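Local coordinates for protein acylphosphatase (Coxiella burnetii, PDB 3TRG) that catalyses the hydrolysis of acyl phosphates to a carboxylate and phosphate, at residues 14-19 with 68-73; 32-37 with 64-69. All blocks are in the same frame, centred on the assembly; numbering follows the deposited sequence.

Both contacts draw on helix 60-69, which lies with helix 27-37 against one face of the sheet; interaction 1 uses its C-terminal end, interaction 2 its flank toward helix 27-37. Interaction 1 is core: segment 68-73 sets a leucine on two valines of strand 11-19, and all three touching residues are buried. Interaction 2, 32-37 with 64-69, joins the two helices and is only partly buried, pairing a leucine with a lysine that also lies over a tryptophan. The chemistry follows the depth, almost entirely apolar against the sheet, mixed apolar and cation-pi between the helices. They meet where Ile14 CD1 packs on Thr67 CG2 at 3.4 Å.

Interaction 1: 14-19 with 68-73. With EDO (1,2-ethanediol), chain C.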
loop_
_atom_site.group_PDB
_atom_site.type_symbol
_atom_site.label_atom_id
_atom_site.label_comp_id
_atom_site.label_asym_id
_atom_site.label_seq_id
_atom_site.Cartn_x
_atom_site.Cartn_y
_atom_site.Cartn_z
ATOM N N ILE A 14 3.637 0.390 -7.198
ATOM C CA ILE A 14 3.594 -1.047 -6.947
ATOM C C ILE A 14 2.157 -1.499 -6.692
ATOM O O ILE A 14 1.303 -0.695 -6.302
ATOM C CB ILE A 14 4.486 -1.466 -5.749
ATOM C CG1 ILE A 14 3.959 -0.869 -4.440
ATOM C CG2 ILE A 14 5.949 -1.080 -5.998
ATOM C CD1 ILE A 14 4.604 -1.476 -3.194
ATOM N N HIS A 15 1.905 -2.783 -6.920
ATOM C CA HIS A 15 0.639 -3.416 -6.583
ATOM C C HIS A 15 0.933 -4.484 -5.535
ATOM O O HIS A 15 1.932 -5.196 -5.638
ATOM C CB HIS A 15 0.022 -4.041 -7.835
ATOM C CG HIS A 15 -1.245 -4.795 -7.577
ATOM N ND1 HIS A 15 -1.287 -6.171 -7.503
ATOM C CD2 HIS A 15 -2.515 -4.368 -7.383
ATOM C CE1 HIS A 15 -2.531 -6.559 -7.275
ATOM N NE2 HIS A 15 -3.296 -5.484 -7.199
ATOM N N VAL A 16 0.074 -4.582 -4.523
ATOM C CA VAL A 16 0.326 -5.472 -3.393
ATOM C C VAL A 16 -0.923 -6.239 -3.000
ATOM O O VAL A 16 -2.029 -5.699 -3.043
ATOM C CB VAL A 16 0.765 -4.681 -2.149
ATOM C CG1 VAL A 16 1.391 -5.614 -1.104
ATOM C CG2 VAL A 16 1.732 -3.559 -2.532
ATOM N N THR A 17 -0.735 -7.501 -2.620
ATOM C CA THR A 17 -1.749 -8.228 -1.863
ATOM C C THR A 17 -1.163 -8.656 -0.522
ATOM O O THR A 17 0.002 -9.053 -0.433
ATOM C CB THR A 17 -2.315 -9.448 -2.612
ATOM O OG1 THR A 17 -1.243 -10.294 -3.035
ATOM C CG2 THR A 17 -3.122 -9.003 -3.826
ATOM N N VAL A 18 -1.979 -8.550 0.521
ATOM C CA VAL A 18 -1.554 -8.865 1.877
ATOM C C VAL A 18 -2.507 -9.902 2.444
ATOM O O VAL A 18 -3.713 -9.680 2.501
ATOM C CB VAL A 18 -1.566 -7.613 2.771
ATOM C CG1 VAL A 18 -1.096 -7.960 4.188
ATOM C CG2 VAL A 18 -0.682 -6.519 2.170
ATOM N N SER A 19 -1.960 -11.041 2.859
ATOM C CA SER A 19 -2.781 -12.128 3.375
ATOM C C SER A 19 -2.611 -12.303 4.878
ATOM O O SER A 19 -1.611 -11.875 5.456
ATOM C CB SER A 19 -2.443 -13.440 2.665
ATOM O OG SER A 19 -1.130 -13.872 2.986
ATOM N N GLU A 68 7.669 -2.986 3.906
ATOM C CA GLU A 68 8.173 -3.631 5.113
ATOM C C GLU A 68 7.138 -3.533 6.227
ATOM O O GLU A 68 6.911 -4.492 6.966
ATOM C CB GLU A 68 9.508 -3.037 5.567
ATOM C CG GLU A 68 10.003 -3.658 6.869
ATOM C CD GLU A 68 11.451 -3.337 7.181
ATOM O OE1 GLU A 68 12.186 -2.908 6.266
ATOM O OE2 GLU A 68 11.857 -3.524 8.349
ATOM N N TRP A 69 6.498 -2.372 6.328
ATOM C CA TRP A 69 5.489 -2.145 7.349
ATOM C C TRP A 69 4.268 -3.053 7.174
ATOM O O TRP A 69 3.605 -3.415 8.150
ATOM C CB TRP A 69 5.056 -0.675 7.358
ATOM C CG TRP A 69 3.928 -0.423 8.304
ATOM C CD1 TRP A 69 4.021 -0.199 9.649
ATOM C CD2 TRP A 69 2.532 -0.399 7.987
ATOM N NE1 TRP A 69 2.766 -0.028 10.186
ATOM C CE2 TRP A 69 1.836 -0.145 9.184
ATOM C CE3 TRP A 69 1.802 -0.561 6.804
ATOM C CZ2 TRP A 69 0.447 -0.052 9.235
ATOM C CZ3 TRP A 69 0.421 -0.470 6.856
ATOM C CH2 TRP A 69 -0.241 -0.219 8.064
ATOM N N LEU A 70 3.967 -3.420 5.932
ATOM C CA LEU A 70 2.797 -4.251 5.667
ATOM C C LEU A 70 2.893 -5.627 6.318
ATOM O O LEU A 70 1.882 -6.297 6.502
ATOM C CB LEU A 70 2.544 -4.384 4.160
ATOM C CG LEU A 70 1.992 -3.128 3.479
ATOM C CD1 LEU A 70 2.014 -3.304 1.972
ATOM C CD2 LEU A 70 0.580 -2.798 3.965
ATOM N N TRP A 71 4.105 -6.049 6.669
ATOM C CA TRP A 71 4.269 -7.324 7.369
ATOM C C TRP A 71 3.798 -7.212 8.812
ATOM O O TRP A 71 3.504 -8.217 9.452
ATOM C CB TRP A 71 5.721 -7.801 7.331
ATOM C CG TRP A 71 6.142 -8.343 6.007
ATOM C CD1 TRP A 71 6.758 -7.660 5.002
ATOM C CD2 TRP A 71 5.990 -9.691 5.541
ATOM N NE1 TRP A 71 6.997 -8.494 3.939
ATOM C CE2 TRP A 71 6.537 -9.748 4.245
ATOM C CE3 TRP A 71 5.447 -10.855 6.097
ATOM C CZ2 TRP A 71 6.552 -10.923 3.490
ATOM C CZ3 TRP A 71 5.466 -12.021 5.345
ATOM C CH2 TRP A 71 6.013 -12.045 4.057
ATOM N N GLU A 72 3.742 -5.985 9.321
ATOM C CA GLU A 72 3.272 -5.733 10.677
ATOM C C GLU A 72 1.797 -5.348 10.676
ATOM O O GLU A 72 0.975 -5.987 11.333
ATOM C CB GLU A 72 4.100 -4.634 11.347
ATOM C CG GLU A 72 3.632 -4.291 12.756
ATOM C CD GLU A 72 4.464 -3.199 13.403
ATOM O OE1 GLU A 72 5.411 -2.703 12.757
ATOM O OE2 GLU A 72 4.169 -2.834 14.561
ATOM N N GLY A 73 1.464 -4.303 9.928
ATOM C CA GLY A 73 0.093 -3.836 9.857
ATOM C C GLY A 73 -0.307 -3.140 11.140
ATOM O O GLY A 73 0.531 -2.915 12.017
HETATM C C1 EDO C . 1.521 -8.515 -6.868
HETATM O O1 EDO C . 0.788 -7.872 -7.920
HETATM C C2 EDO C . 0.592 -8.757 -5.687
HETATM O O2 EDO C . -0.419 -9.702 -6.043
#
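Leu70, in the segment 68-73 at the C-terminal end of helix 60-69, sets one methyl against two valines of the strand. Its CD1 lies 3.9 Å from CG1 of Val16, the two side chains reaching toward each other tip to tip. The same CD1 stands 4.2 Å from CG2 of Val18, so a single branch serves both residues. The other methyl of Val18, CG1, meets the backbone instead, 4.1 Å from the carbonyl O of Leu70. In Val16, CG1 is trans to the backbone N (chi1 -164°), and this is the branch that meets Leu70.

Val16 and Val18 are alternate residues of strand 11-19 and therefore point to the same face of the sheet. This is the helix-covered face of the acylphosphatase fold, a ferredoxin-like sandwich in which two helices pack on one side of a mixed five-stranded sheet of order 4-1-3-2-5, antiparallel except where edge strand 95-97 runs parallel to 41-46. Leu70 also touches Leu54 of the neighbouring strand 52-57 and Val31 of helix 27-37, so it sits where the two helices and the sheet converge. The turn that carries it is held by its own backbone: Trp69 O accepts from Glu72 N at 2.8 Å and from Gly73 N at 2.9 Å, while Trp71 N bonds to Glu68 O.

On the other face of the strand the setting is polar. The ring of His15 presents its ND1 edge to O1 of a 1,2-ethanediol, probably left from crystallisation, in a 2.7 Å hydrogen bond that is nearly straight (175°) and lies in the ring plane. A second tie, from His15 NE2 to Glu53, grips the imidazole on its other nitrogen.

Interaction 2: 32-37 with 64-69; sequences RKKAEE and MILTEW
Two bends in the chain of Lys34, at chi2 (57°) and chi3 (69°), fold this side chain over the indole of Trp69 instead of letting it run straight outward. The indole is carried across from the other helix by a first torsion that sets CG trans to the backbone N. The two side chains cross at a slant, and the lysine touches the ring at several points along its length. Its CG lies above the CD2-CE3 rim of the indole, 3.8 Å from CE3 of Trp69, whereas CE stands almost straight above the five-membered ring, 3.7 Å from its centroid, as a CH-pi contact. NZ continues beyond CE and is 4.4 Å from the same centroid, 23° off the ring normal, which makes a cation-pi interaction over the face. The ammonium charge would thus probably be stabilised in part by the pi cloud.

On the side nearer the sheet, Leu66 and Lys34 lie alongside, pointing opposite ways, and CD1 of Leu66 meets CG of Lys34 at 3.7 Å. The aliphatic part of the lysine therefore serves both neighbours while its charged end lies over the indole. Leu66 is buried and also packs on Leu38 and Leu40, in the loop following helix 27-37; Trp69 further touches Ser30 and Val31, about one turn before Lys34.

On helix 27-37, Lys33 NZ makes a 2.7 Å salt bridge to Glu37 OE2, one turn on. Apolar contacts nearer the sheet and a lysine over an indole farther out thus join helices 27-37 and 60-69, the two helices that pack side by side on one face of the ferredoxin-like sheet of acylphosphatases.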
loop_
_atom_site.group_PDB
_atom_site.type_symbol
_atom_site.label_atom_id
_atom_site.label_comp_id
_atom_site.label_asym_id
_atom_site.label_seq_id
_atom_site.Cartn_x
_atom_site.Cartn_y
_atom_site.Cartn_z
ATOM N N ARG A 32 -3.985 3.621 4.356
ATOM C CA ARG A 32 -4.126 4.993 3.859
ATOM C C ARG A 32 -3.332 5.972 4.718
ATOM O O ARG A 32 -2.626 6.840 4.198
ATOM C CB ARG A 32 -5.594 5.424 3.790
ATOM C CG ARG A 32 -5.781 6.893 3.397
ATOM C CD ARG A 32 -7.225 7.361 3.596
ATOM N NE ARG A 32 -7.624 7.221 4.995
ATOM C CZ ARG A 32 -8.880 7.089 5.411
ATOM N NH1 ARG A 32 -9.878 7.082 4.534
ATOM N NH2 ARG A 32 -9.136 6.957 6.708
ATOM N N LYS A 33 -3.443 5.831 6.036
ATOM C CA LYS A 33 -2.736 6.727 6.950
ATOM C C LYS A 33 -1.224 6.578 6.817
ATOM O O LYS A 33 -0.495 7.571 6.757
ATOM C CB LYS A 33 -3.166 6.478 8.397
ATOM C CG LYS A 33 -2.546 7.442 9.409
ATOM C CD LYS A 33 -3.185 7.262 10.782
ATOM C CE LYS A 33 -2.633 8.252 11.805
ATOM N NZ LYS A 33 -1.246 7.917 12.230
ATOM N N LYS A 34 -0.755 5.335 6.772
ATOM C CA LYS A 34 0.671 5.079 6.616
ATOM C C LYS A 34 1.170 5.638 5.285
ATOM O O LYS A 34 2.208 6.293 5.228
ATOM C CB LYS A 34 0.964 3.581 6.722
ATOM C CG LYS A 34 2.431 3.211 6.509
ATOM C CD LYS A 34 3.351 3.928 7.479
ATOM C CE LYS A 34 3.172 3.423 8.897
ATOM N NZ LYS A 34 4.261 3.939 9.785
ATOM N N ALA A 35 0.414 5.386 4.220
ATOM C CA ALA A 35 0.774 5.883 2.898
ATOM C C ALA A 35 0.868 7.407 2.880
ATOM O O ALA A 35 1.822 7.971 2.340
ATOM C CB ALA A 35 -0.214 5.393 1.855
ATOM N N GLU A 36 -0.120 8.077 3.462
ATOM C CA GLU A 36 -0.102 9.535 3.513
ATOM C C GLU A 36 1.120 10.051 4.270
ATOM O O GLU A 36 1.759 11.013 3.848
ATOM C CB GLU A 36 -1.406 10.071 4.113
ATOM C CG GLU A 36 -2.591 9.810 3.204
ATOM C CD GLU A 36 -3.885 10.388 3.728
ATOM O OE1 GLU A 36 -3.993 10.629 4.951
ATOM O OE2 GLU A 36 -4.799 10.598 2.905
ATOM N N GLU A 37 1.455 9.396 5.376
ATOM C CA GLU A 37 2.634 9.777 6.150
ATOM C C GLU A 37 3.912 9.616 5.334
ATOM O O GLU A 37 4.886 10.343 5.540
ATOM C CB GLU A 37 2.694 8.983 7.457
ATOM C CG GLU A 37 1.606 9.422 8.428
ATOM C CD GLU A 37 1.357 8.448 9.558
ATOM O OE1 GLU A 37 1.930 7.337 9.548
ATOM O OE2 GLU A 37 0.568 8.799 10.461
HETATM N N MSE A 64 9.291 1.310 -0.273
HETATM C CA MSE A 64 9.946 0.194 0.401
HETATM C C MSE A 64 9.765 0.191 1.915
HETATM O O MSE A 64 9.773 -0.864 2.540
HETATM C CB MSE A 64 11.423 0.112 0.006
HETATM C CG MSE A 64 11.615 -0.197 -1.471
HETATM SE SE MSE A 64 10.798 -1.918 -1.962
HETATM C CE MSE A 64 12.015 -3.070 -0.977
ATOM N N ILE A 65 9.592 1.368 2.501
ATOM C CA ILE A 65 9.221 1.445 3.903
ATOM C C ILE A 65 7.807 0.884 4.083
ATOM O O ILE A 65 7.547 0.122 5.015
ATOM C CB ILE A 65 9.306 2.884 4.416
ATOM C CG1 ILE A 65 10.770 3.334 4.448
ATOM C CG2 ILE A 65 8.676 3.001 5.803
ATOM C CD1 ILE A 65 10.937 4.794 4.755
ATOM N N LEU A 66 6.902 1.239 3.175
ATOM C CA LEU A 66 5.540 0.706 3.228
ATOM C C LEU A 66 5.499 -0.817 3.133
ATOM O O LEU A 66 4.826 -1.470 3.933
ATOM C CB LEU A 66 4.676 1.304 2.117
ATOM C CG LEU A 66 3.227 0.812 2.096
ATOM C CD1 LEU A 66 2.480 1.334 3.312
ATOM C CD2 LEU A 66 2.549 1.267 0.813
ATOM N N THR A 67 6.208 -1.382 2.156
ATOM C CA THR A 67 6.187 -2.832 1.967
ATOM C C THR A 67 6.719 -3.580 3.190
ATOM O O THR A 67 6.271 -4.686 3.479
ATOM C CB THR A 67 6.937 -3.303 0.692
ATOM O OG1 THR A 67 8.318 -2.924 0.760
ATOM C CG2 THR A 67 6.305 -2.718 -0.564
ATOM N N GLU A 68 7.669 -2.986 3.906
ATOM C CA GLU A 68 8.173 -3.631 5.113
ATOM C C GLU A 68 7.138 -3.533 6.227
ATOM O O GLU A 68 6.911 -4.492 6.966
ATOM C CB GLU A 68 9.508 -3.037 5.567
ATOM C CG GLU A 68 10.003 -3.658 6.869
ATOM C CD GLU A 68 11.451 -3.337 7.181
ATOM O OE1 GLU A 68 12.186 -2.908 6.266
ATOM O OE2 GLU A 68 11.857 -3.524 8.349
ATOM N N TRP A 69 6.498 -2.372 6.328
ATOM C CA TRP A 69 5.489 -2.145 7.349
ATOM C C TRP A 69 4.268 -3.053 7.174
ATOM O O TRP A 69 3.605 -3.415 8.150
ATOM C CB TRP A 69 5.056 -0.675 7.358
ATOM C CG TRP A 69 3.928 -0.423 8.304
ATOM C CD1 TRP A 69 4.021 -0.199 9.649
ATOM C CD2 TRP A 69 2.532 -0.399 7.987
ATOM N NE1 TRP A 69 2.766 -0.028 10.186
ATOM C CE2 TRP A 69 1.836 -0.145 9.184
ATOM C CE3 TRP A 69 1.802 -0.561 6.804
ATOM C CZ2 TRP A 69 0.447 -0.052 9.235
ATOM C CZ3 TRP A 69 0.421 -0.470 6.856
ATOM C CH2 TRP A 69 -0.241 -0.219 8.064
#